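Local coordinates for lambda phage protein with carbohydrate-binding module (Shewanella oneidensis, PDB 2A5Z) that is of unknown function but binds magnesium and, with its jelly-roll fold and carbohydrate-binding module, may recognise sugars, at residues I164-S168 with A169-T173. Numbering follows the deposited sequence.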
ATOM      1  N   ILE C 164     -24.859  22.291  -0.663  1.00 16.90           N
ATOM      2  CA  ILE C 164     -24.407  21.981  -2.003  1.00 16.80           C
ATOM      3  C   ILE C 164     -23.932  23.278  -2.631  1.00 16.82           C
ATOM      4  O   ILE C 164     -24.587  24.314  -2.495  1.00 16.61           O
ATOM      5  CB  ILE C 164     -25.522  21.327  -2.847  1.00 16.71           C
ATOM      6  CG1 ILE C 164     -26.020  20.054  -2.164  1.00 16.70           C
ATOM      7  CG2 ILE C 164     -25.022  21.011  -4.277  1.00 17.27           C
ATOM      8  CD1 ILE C 164     -27.234  19.428  -2.805  1.00 17.96           C
ATOM      9  N   VAL C 165     -22.760  23.213  -3.264  1.00 16.94           N
ATOM     10  CA  VAL C 165     -22.192  24.311  -4.032  1.00 16.83           C
ATOM     11  C   VAL C 165     -21.906  23.766  -5.429  1.00 17.46           C
ATOM     12  O   VAL C 165     -21.245  22.734  -5.582  1.00 17.32           O
ATOM     13  CB  VAL C 165     -20.892  24.882  -3.388  1.00 17.08           C
ATOM     14  CG1 VAL C 165     -20.175  25.853  -4.339  1.00 16.21           C
ATOM     15  CG2 VAL C 165     -21.196  25.570  -2.057  1.00 15.77           C
ATOM     16  N   LYS C 166     -22.436  24.452  -6.437  1.00 18.08           N
ATOM     17  CA  LYS C 166     -22.243  24.064  -7.828  1.00 18.76           C
ATOM     18  C   LYS C 166     -21.888  25.282  -8.649  1.00 18.56           C
ATOM     19  O   LYS C 166     -22.569  26.302  -8.578  1.00 18.69           O
ATOM     20  CB  LYS C 166     -23.502  23.404  -8.376  1.00 19.08           C
ATOM     21  CG  LYS C 166     -23.680  21.975  -7.901  1.00 21.33           C
ATOM     22  CD  LYS C 166     -25.020  21.442  -8.335  1.00 25.43           C
ATOM     23  CE  LYS C 166     -25.063  19.945  -8.181  1.00 28.20           C
ATOM     24  NZ  LYS C 166     -26.155  19.419  -9.039  1.00 31.06           N
ATOM     25  N   ALA C 167     -20.811  25.172  -9.424  1.00 18.55           N
ATOM     26  CA  ALA C 167     -20.275  26.306 -10.174  1.00 18.61           C
ATOM     27  C   ALA C 167     -20.155  27.551  -9.288  1.00 18.56           C
ATOM     28  O   ALA C 167     -20.480  28.662  -9.708  1.00 18.07           O
ATOM     29  CB  ALA C 167     -21.122  26.592 -11.414  1.00 18.86           C
ATOM     30  N   SER C 168     -19.704  27.328  -8.055  1.00 18.57           N
ATOM     31  CA  SER C 168     -19.433  28.386  -7.068  1.00 19.36           C
ATOM     32  C   SER C 168     -20.676  29.057  -6.455  1.00 19.38           C
ATOM     33  O   SER C 168     -20.553  30.026  -5.703  1.00 19.68           O
ATOM     34  CB  SER C 168     -18.456  29.435  -7.630  1.00 18.99           C
ATOM     35  OG  SER C 168     -17.323  28.800  -8.192  1.00 19.77           O
ATOM     36  N   ALA C 169     -21.860  28.536  -6.764  1.00 19.84           N
ATOM     37  CA  ALA C 169     -23.107  29.057  -6.190  1.00 20.29           C
ATOM     38  C   ALA C 169     -23.663  28.110  -5.135  1.00 20.44           C
ATOM     39  O   ALA C 169     -23.669  26.898  -5.326  1.00 20.78           O
ATOM     40  CB  ALA C 169     -24.148  29.297  -7.278  1.00 20.20           C
ATOM     41  N   ALA C 170     -24.137  28.665  -4.027  1.00 20.73           N
ATOM     42  CA  ALA C 170     -24.798  27.865  -3.004  1.00 21.16           C
ATOM     43  C   ALA C 170     -26.204  27.547  -3.477  1.00 21.44           C
ATOM     44  O   ALA C 170     -27.079  28.422  -3.462  1.00 21.91           O
ATOM     45  CB  ALA C 170     -24.837  28.617  -1.679  1.00 21.32           C
ATOM     46  N   THR C 171     -26.417  26.311  -3.917  1.00 21.21           N
ATOM     47  CA  THR C 171     -27.736  25.890  -4.409  1.00 21.28           C
ATOM     48  C   THR C 171     -28.662  25.461  -3.262  1.00 21.33           C
ATOM     49  O   THR C 171     -29.896  25.480  -3.388  1.00 21.64           O
ATOM     50  CB  THR C 171     -27.629  24.743  -5.444  1.00 21.37           C
ATOM     51  OG1 THR C 171     -27.090  23.578  -4.821  1.00 20.52           O
ATOM     52  CG2 THR C 171     -26.735  25.137  -6.615  1.00 21.63           C
ATOM     53  N   GLU C 172     -28.056  25.099  -2.138  1.00 21.28           N
ATOM     54  CA  GLU C 172     -28.772  24.536  -1.004  1.00 21.68           C
ATOM     55  C   GLU C 172     -27.885  24.667   0.229  1.00 21.51           C
ATOM     56  O   GLU C 172     -26.713  24.304   0.185  1.00 21.72           O
ATOM     57  CB  GLU C 172     -29.040  23.065  -1.286  1.00 21.76           C
ATOM     58  CG  GLU C 172     -30.168  22.494  -0.522  1.00 23.34           C
ATOM     59  CD  GLU C 172     -30.286  21.008  -0.741  1.00 23.63           C
ATOM     60  OE1 GLU C 172     -30.546  20.589  -1.890  1.00 23.00           O
ATOM     61  OE2 GLU C 172     -30.124  20.268   0.247  1.00 24.91           O
ATOM     62  N   THR C 173     -28.435  25.181   1.324  1.00 21.32           N
ATOM     63  CA  THR C 173     -27.648  25.416   2.534  1.00 21.16           C
ATOM     64  C   THR C 173     -28.493  25.161   3.775  1.00 20.69           C
ATOM     65  O   THR C 173     -29.540  25.787   3.963  1.00 20.64           O
ATOM     66  CB  THR C 173     -27.078  26.860   2.565  1.00 21.46           C
ATOM     67  OG1 THR C 173     -26.271  27.083   1.403  1.00 22.31           O
ATOM     68  CG2 THR C 173     -26.225  27.107   3.802  1.00 21.70           C
TER
HETATM   69  O   HOH W   1     -24.106  25.620   0.349  1.00 22.82           O
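Lys166 and Ala169 close the hairpin between strands 159-166 and 169-178 with a reciprocal pair of backbone hydrogen bonds around a type I' turn, a usual connection for a two-residue hairpin loop. The two bonds differ in shape. Lys166 N meets Ala169 O at 3.0 Å, only 16° from the carbonyl plane, whereas Ala169 N approaches Lys166 O, at the same length, from well above its plane. At the turn, Ala167 N is taken up by Asp149 OD1 of the adjoining loop.

Beyond the non-hydrogen-bonded pair Val165-Ala170 the register slips by one, and Thr171 and Glu172 both face Ile164 in a classic beta bulge. Ile164 N donates to Glu172 O (2.9 Å), nearly straight at 164°. Ile164 O accepts from two donors: Thr171 N reaches it at 3.1 Å through a more bent bond, and a water donates to it at 3.2 Å while also hydrogen-bonding Thr173 OG1. A chi1 of 64° swings the hydroxyl of Thr171 toward Ile164; OG1 lies 3.3 Å from Ile164 CG2, and a third bond, from it to Ile164 O, would be long, weak and undecided.

On the same face as Ile164, the extended Glu172 side chain brings OE1 to 3.6 Å from Ile164 CD1. The carboxylate is satisfied from strand 208-213 of the other sheet and the loop that follows it: Tyr212 OH and Thr215 N bond to OE2, and Ala216 N to OE1. Two backbone N-H groups, and probably the tyrosine hydroxyl, thus donate to a carboxylate beside a buried aliphatic side chain, an arrangement consistent with its ionised form and one that ties the bulged corner of the hairpin to the other sheet.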